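Local atomic coordinates of 11R-lipoxygenase (Gersemia fruticosa, PDB entry 3VF1), a protein that probably adds molecular oxygen to polyunsaturated fatty acids as a calcium-dependent lipoxygenase with a non-heme iron. Residues A[386-400]-A[460-473]. Numbering follows the deposited sequence.
Sequences YHQMITHLLRCHLMM and LMQKHYRSVTFDSY. With FE2 (Fe (II) ion), chain E.
The pi-type helical stretch that carries two iron ligands of the lipoxygenase catalytic domain packs here, through R395, M399 and L394, against H464 of helix 460-465 and Y473 of the 3-10 segment 470-473, beyond the turn Y465-V468. H392 and H397 bind the iron through NE2, at 2.3 and 2.2 Å, from another side of helix 386-400. H575, N579, the C-terminal carboxylate of I698 (OXT) and a water complete the site. The two helix segments cross at -61°. M461 is a knob among M389, L393, L394 and L398. M461 SD lies 3.8 Å from M389 CE. H464 fills a second hole, among Y386, I390, L394 and R395. I390 CG2 sits over the centre of the H464 ring, a CH-pi contact. R395 ties the helix to the 3-10 segment. Its chain bends at chi3 (63°), which turns the guanidinium toward S472. R395 NH1 and NH2 both donate to S472 OG, each at 3.1 Å and nearly in the guanidinium plane. S472 OG in turn donates to T469 O at 2.8 Å. R395 NH1 also donates to H464 NE2, 3.2 Å away and in the plane of the imidazole, which stands nearly perpendicular to the guanidinium. One guanidinium face stacks off-centre on the Y473 ring, with planes 27° apart, a cation-pi contact. Y473 OH donates to R395 O at 2.8 Å, so main chain and side chain of R395 both hold this tyrosine. A leucine in place of R395 would probably leave S472 OG and H464 NE2 without their donor and Y473 without its stacked cation. M399 SD meets the edge of the Y465 ring, a Met-aromatic contact. The Y465 hydroxyl is hydrogen-bonded to P540 O. Helix 557-579 packs on T391, C396, M400 and Y473, and helix 428-438 touches H397, L398 and M400.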
loop_
_atom_site.group_PDB
_atom_site.type_symbol
_atom_site.label_atom_id
_atom_site.label_comp_id
_atom_site.label_asym_id
_atom_site.label_seq_id
_atom_site.Cartn_x
_atom_site.Cartn_y
_atom_site.Cartn_z
ATOM N N TYR A 386 7.434 13.014 -7.057
ATOM C CA TYR A 386 8.097 11.755 -6.751
ATOM C C TYR A 386 7.244 10.904 -5.813
ATOM O O TYR A 386 7.056 9.713 -6.045
ATOM C CB TYR A 386 9.459 12.034 -6.112
ATOM C CG TYR A 386 10.362 10.827 -6.008
ATOM C CD1 TYR A 386 10.119 9.828 -5.073
ATOM C CD2 TYR A 386 11.469 10.693 -6.835
ATOM C CE1 TYR A 386 10.949 8.726 -4.972
ATOM C CE2 TYR A 386 12.304 9.595 -6.743
ATOM C CZ TYR A 386 12.039 8.616 -5.808
ATOM O OH TYR A 386 12.867 7.522 -5.714
ATOM N N HIS A 387 6.722 11.520 -4.758
ATOM C CA HIS A 387 5.972 10.782 -3.747
ATOM C C HIS A 387 4.697 10.157 -4.305
ATOM O O HIS A 387 4.427 8.980 -4.079
ATOM C CB HIS A 387 5.603 11.686 -2.573
ATOM C CG HIS A 387 4.569 11.094 -1.668
ATOM N ND1 HIS A 387 3.268 11.545 -1.632
ATOM C CD2 HIS A 387 4.639 10.073 -0.783
ATOM C CE1 HIS A 387 2.583 10.836 -0.754
ATOM N NE2 HIS A 387 3.391 9.935 -0.225
ATOM N N GLN A 388 3.913 10.950 -5.026
ATOM C CA GLN A 388 2.618 10.495 -5.515
ATOM C C GLN A 388 2.744 9.350 -6.515
ATOM O O GLN A 388 2.065 8.334 -6.390
ATOM C CB GLN A 388 1.856 11.654 -6.159
ATOM C CG GLN A 388 1.374 12.701 -5.172
ATOM C CD GLN A 388 0.351 12.152 -4.194
ATOM O OE1 GLN A 388 -0.336 11.170 -4.478
ATOM N NE2 GLN A 388 0.248 12.782 -3.030
ATOM N N MET A 389 3.616 9.516 -7.502
ATOM C CA MET A 389 3.701 8.564 -8.603
ATOM C C MET A 389 4.636 7.390 -8.318
ATOM O O MET A 389 4.330 6.252 -8.671
ATOM C CB MET A 389 4.144 9.277 -9.882
ATOM C CG MET A 389 3.259 10.451 -10.271
ATOM S SD MET A 389 1.497 10.061 -10.169
ATOM C CE MET A 389 1.402 8.597 -11.195
ATOM N N ILE A 390 5.771 7.659 -7.680
ATOM C CA ILE A 390 6.778 6.622 -7.468
ATOM C C ILE A 390 6.669 5.971 -6.092
ATOM O O ILE A 390 6.519 4.753 -5.986
ATOM C CB ILE A 390 8.206 7.173 -7.660
ATOM C CG1 ILE A 390 8.432 7.525 -9.133
ATOM C CG2 ILE A 390 9.240 6.156 -7.195
ATOM C CD1 ILE A 390 9.789 8.132 -9.427
ATOM N N THR A 391 6.744 6.780 -5.041
ATOM C CA THR A 391 6.747 6.254 -3.680
ATOM C C THR A 391 5.425 5.583 -3.322
ATOM O O THR A 391 5.410 4.541 -2.669
ATOM C CB THR A 391 7.032 7.357 -2.649
ATOM O OG1 THR A 391 8.287 7.979 -2.948
ATOM C CG2 THR A 391 7.071 6.776 -1.240
ATOM N N HIS A 392 4.317 6.180 -3.745
ATOM C CA HIS A 392 3.004 5.663 -3.375
ATOM C C HIS A 392 2.430 4.709 -4.415
ATOM O O HIS A 392 2.352 3.508 -4.179
ATOM C CB HIS A 392 2.021 6.806 -3.123
ATOM C CG HIS A 392 0.644 6.345 -2.757
ATOM N ND1 HIS A 392 -0.492 6.835 -3.362
ATOM C CD2 HIS A 392 0.222 5.430 -1.851
ATOM C CE1 HIS A 392 -1.555 6.248 -2.843
ATOM N NE2 HIS A 392 -1.149 5.390 -1.924
ATOM N N LEU A 393 2.032 5.238 -5.566
ATOM C CA LEU A 393 1.335 4.431 -6.565
ATOM C C LEU A 393 2.187 3.281 -7.103
ATOM O O LEU A 393 1.792 2.121 -7.011
ATOM C CB LEU A 393 0.832 5.312 -7.711
ATOM C CG LEU A 393 -0.318 6.248 -7.328
ATOM C CD1 LEU A 393 -0.696 7.160 -8.488
ATOM C CD2 LEU A 393 -1.530 5.451 -6.866
ATOM N N LEU A 394 3.353 3.590 -7.658
ATOM C CA LEU A 394 4.190 2.551 -8.252
ATOM C C LEU A 394 4.721 1.563 -7.216
ATOM O O LEU A 394 4.436 0.367 -7.283
ATOM C CB LEU A 394 5.369 3.163 -9.010
ATOM C CG LEU A 394 6.353 2.126 -9.562
ATOM C CD1 LEU A 394 5.651 1.180 -10.528
ATOM C CD2 LEU A 394 7.542 2.795 -10.236
ATOM N N ARG A 395 5.491 2.067 -6.258
ATOM C CA ARG A 395 6.262 1.205 -5.369
ATOM C C ARG A 395 5.424 0.492 -4.305
ATOM O O ARG A 395 5.920 -0.413 -3.633
ATOM C CB ARG A 395 7.396 2.000 -4.718
ATOM C CG ARG A 395 8.516 2.356 -5.683
ATOM C CD ARG A 395 9.679 3.045 -4.984
ATOM N NE ARG A 395 10.320 2.186 -3.991
ATOM C CZ ARG A 395 11.218 1.244 -4.272
ATOM N NH1 ARG A 395 11.590 1.015 -5.526
ATOM N NH2 ARG A 395 11.744 0.519 -3.294
ATOM N N CYS A 396 4.166 0.890 -4.148
ATOM C CA CYS A 396 3.262 0.189 -3.238
ATOM C C CYS A 396 2.126 -0.489 -3.999
ATOM O O CYS A 396 2.032 -1.716 -4.020
ATOM C CB CYS A 396 2.683 1.138 -2.181
ATOM S SG CYS A 396 3.862 1.700 -0.931
ATOM N N HIS A 397 1.268 0.312 -4.620
ATOM C CA HIS A 397 0.088 -0.218 -5.295
ATOM C C HIS A 397 0.447 -1.172 -6.436
ATOM O O HIS A 397 0.075 -2.345 -6.407
ATOM C CB HIS A 397 -0.791 0.924 -5.817
ATOM C CG HIS A 397 -1.605 1.596 -4.755
ATOM N ND1 HIS A 397 -2.980 1.506 -4.705
ATOM C CD2 HIS A 397 -1.240 2.364 -3.701
ATOM C CE1 HIS A 397 -3.426 2.193 -3.668
ATOM N NE2 HIS A 397 -2.391 2.722 -3.042
ATOM N N LEU A 398 1.165 -0.673 -7.436
ATOM C CA LEU A 398 1.416 -1.443 -8.652
ATOM C C LEU A 398 2.428 -2.577 -8.462
ATOM O O LEU A 398 2.265 -3.654 -9.031
ATOM C CB LEU A 398 1.872 -0.516 -9.782
ATOM C CG LEU A 398 0.882 0.592 -10.156
ATOM C CD1 LEU A 398 1.372 1.362 -11.373
ATOM C CD2 LEU A 398 -0.509 0.026 -10.408
ATOM N N MET A 399 3.465 -2.342 -7.666
ATOM C CA MET A 399 4.510 -3.346 -7.470
ATOM C C MET A 399 4.035 -4.534 -6.633
ATOM O O MET A 399 4.626 -5.613 -6.690
ATOM C CB MET A 399 5.747 -2.714 -6.823
ATOM C CG MET A 399 6.622 -1.930 -7.795
ATOM S SD MET A 399 7.475 -2.987 -8.986
ATOM C CE MET A 399 8.683 -3.797 -7.939
ATOM N N MET A 400 2.971 -4.345 -5.861
ATOM C CA MET A 400 2.467 -5.410 -4.997
ATOM C C MET A 400 1.325 -6.201 -5.632
ATOM O O MET A 400 1.036 -7.317 -5.206
ATOM C CB MET A 400 2.001 -4.837 -3.656
ATOM C CG MET A 400 3.126 -4.391 -2.735
ATOM S SD MET A 400 4.282 -5.714 -2.342
ATOM C CE MET A 400 5.647 -5.311 -3.426
ATOM N N LEU A 460 6.731 9.030 -15.559
ATOM C CA LEU A 460 7.602 9.059 -14.388
ATOM C C LEU A 460 7.666 7.684 -13.733
ATOM O O LEU A 460 8.726 7.248 -13.283
ATOM C CB LEU A 460 7.112 10.098 -13.376
ATOM C CG LEU A 460 7.931 10.207 -12.088
ATOM C CD1 LEU A 460 9.391 10.498 -12.393
ATOM C CD2 LEU A 460 7.349 11.277 -11.181
ATOM N N MET A 461 6.525 7.005 -13.677
ATOM C CA MET A 461 6.471 5.656 -13.129
ATOM C C MET A 461 7.277 4.699 -13.996
ATOM O O MET A 461 8.065 3.901 -13.492
ATOM C CB MET A 461 5.024 5.176 -13.038
ATOM C CG MET A 461 4.190 5.928 -12.019
ATOM S SD MET A 461 2.689 5.045 -11.567
ATOM C CE MET A 461 1.825 5.009 -13.136
ATOM N N GLN A 462 7.073 4.789 -15.305
ATOM C CA GLN A 462 7.775 3.934 -16.250
ATOM C C GLN A 462 9.279 4.131 -16.144
ATOM O O GLN A 462 10.052 3.183 -16.283
ATOM C CB GLN A 462 7.314 4.232 -17.675
ATOM C CG GLN A 462 5.866 3.861 -17.943
ATOM C CD GLN A 462 5.407 4.265 -19.329
ATOM O OE1 GLN A 462 5.731 5.352 -19.809
ATOM N NE2 GLN A 462 4.654 3.386 -19.983
ATOM N N LYS A 463 9.693 5.368 -15.892
ATOM C CA LYS A 463 11.111 5.692 -15.822
ATOM C C LYS A 463 11.761 5.065 -14.593
ATOM O O LYS A 463 12.905 4.613 -14.653
ATOM C CB LYS A 463 11.313 7.207 -15.811
ATOM C CG LYS A 463 12.763 7.629 -15.973
ATOM C CD LYS A 463 12.895 9.136 -16.120
ATOM C CE LYS A 463 14.344 9.546 -16.327
ATOM N NZ LYS A 463 14.505 11.022 -16.408
ATOM N N HIS A 464 11.032 5.033 -13.481
ATOM C CA HIS A 464 11.544 4.418 -12.264
ATOM C C HIS A 464 11.547 2.899 -12.380
ATOM O O HIS A 464 12.477 2.237 -11.921
ATOM C CB HIS A 464 10.717 4.832 -11.044
ATOM C CG HIS A 464 11.223 4.258 -9.756
ATOM N ND1 HIS A 464 12.236 4.844 -9.027
ATOM C CD2 HIS A 464 10.872 3.141 -9.078
ATOM C CE1 HIS A 464 12.480 4.118 -7.952
ATOM N NE2 HIS A 464 11.665 3.078 -7.958
ATOM N N TYR A 465 10.501 2.353 -12.992
ATOM C CA TYR A 465 10.368 0.907 -13.119
ATOM C C TYR A 465 11.503 0.316 -13.947
ATOM O O TYR A 465 12.056 -0.723 -13.600
ATOM C CB TYR A 465 9.023 0.538 -13.748
ATOM C CG TYR A 465 8.793 -0.954 -13.818
ATOM C CD1 TYR A 465 8.365 -1.665 -12.703
ATOM C CD2 TYR A 465 9.012 -1.657 -14.994
ATOM C CE1 TYR A 465 8.159 -3.028 -12.760
ATOM C CE2 TYR A 465 8.809 -3.021 -15.060
ATOM C CZ TYR A 465 8.382 -3.700 -13.941
ATOM O OH TYR A 465 8.178 -5.059 -14.002
ATOM N N ARG A 466 11.850 0.982 -15.042
ATOM C CA ARG A 466 12.918 0.505 -15.917
ATOM C C ARG A 466 14.204 0.193 -15.156
ATOM O O ARG A 466 14.998 -0.637 -15.595
ATOM C CB ARG A 466 13.214 1.527 -17.017
ATOM C CG ARG A 466 12.241 1.483 -18.182
ATOM C CD ARG A 466 12.800 2.194 -19.404
ATOM N NE ARG A 466 12.902 3.640 -19.221
ATOM C CZ ARG A 466 11.904 4.497 -19.429
ATOM N NH1 ARG A 466 10.711 4.062 -19.819
ATOM N NH2 ARG A 466 12.097 5.795 -19.240
ATOM N N SER A 467 14.408 0.853 -14.019
ATOM C CA SER A 467 15.648 0.701 -13.264
ATOM C C SER A 467 15.458 0.030 -11.905
ATOM O O SER A 467 16.431 -0.222 -11.195
ATOM C CB SER A 467 16.302 2.070 -13.055
ATOM O OG SER A 467 16.711 2.639 -14.287
ATOM N N VAL A 468 14.215 -0.264 -11.540
ATOM C CA VAL A 468 13.938 -0.795 -10.210
ATOM C C VAL A 468 14.273 -2.278 -10.097
ATOM O O VAL A 468 14.082 -3.045 -11.040
ATOM C CB VAL A 468 12.458 -0.595 -9.809
ATOM C CG1 VAL A 468 11.557 -1.582 -10.546
ATOM C CG2 VAL A 468 12.294 -0.754 -8.308
ATOM N N THR A 469 14.793 -2.667 -8.938
ATOM C CA THR A 469 14.952 -4.073 -8.593
ATOM C C THR A 469 14.460 -4.267 -7.165
ATOM O O THR A 469 14.193 -3.297 -6.459
ATOM C CB THR A 469 16.417 -4.540 -8.693
ATOM O OG1 THR A 469 17.129 -4.160 -7.508
ATOM C CG2 THR A 469 17.097 -3.939 -9.915
ATOM N N PHE A 470 14.345 -5.518 -6.737
ATOM C CA PHE A 470 13.840 -5.811 -5.401
ATOM C C PHE A 470 14.881 -5.567 -4.309
ATOM O O PHE A 470 14.572 -5.664 -3.120
ATOM C CB PHE A 470 13.311 -7.246 -5.327
ATOM C CG PHE A 470 11.833 -7.353 -5.567
ATOM C CD1 PHE A 470 11.324 -7.386 -6.855
ATOM C CD2 PHE A 470 10.951 -7.410 -4.501
ATOM C CE1 PHE A 470 9.960 -7.478 -7.076
ATOM C CE2 PHE A 470 9.587 -7.502 -4.716
ATOM C CZ PHE A 470 9.092 -7.537 -6.006
ATOM N N ASP A 471 16.109 -5.246 -4.704
ATOM C CA ASP A 471 17.130 -4.864 -3.734
ATOM C C ASP A 471 16.709 -3.594 -3.003
ATOM O O ASP A 471 17.040 -3.398 -1.833
ATOM C CB ASP A 471 18.482 -4.643 -4.416
ATOM C CG ASP A 471 19.106 -5.935 -4.908
ATOM O OD1 ASP A 471 18.629 -7.021 -4.514
ATOM O OD2 ASP A 471 20.084 -5.861 -5.683
ATOM N N SER A 472 15.973 -2.733 -3.701
ATOM C CA SER A 472 15.511 -1.479 -3.120
ATOM C C SER A 472 14.353 -1.705 -2.149
ATOM O O SER A 472 13.878 -0.764 -1.512
ATOM C CB SER A 472 15.090 -0.500 -4.220
ATOM O OG SER A 472 13.957 -0.972 -4.931
ATOM N N TYR A 473 13.903 -2.951 -2.040
ATOM C CA TYR A 473 12.830 -3.297 -1.113
ATOM C C TYR A 473 13.366 -3.930 0.166
ATOM O O TYR A 473 12.629 -4.099 1.135
ATOM C CB TYR A 473 11.819 -4.225 -1.785
ATOM C CG TYR A 473 10.826 -3.487 -2.646
ATOM C CD1 TYR A 473 11.130 -3.146 -3.957
ATOM C CD2 TYR A 473 9.585 -3.119 -2.144
ATOM C CE1 TYR A 473 10.223 -2.464 -4.743
ATOM C CE2 TYR A 473 8.674 -2.438 -2.922
ATOM C CZ TYR A 473 8.997 -2.115 -4.218
ATOM O OH TYR A 473 8.088 -1.438 -4.990
HETATM FE FE FE2 E . -2.840 3.973 -1.342
HETATM O O HOH W 1 -4.455 5.665 -1.532
#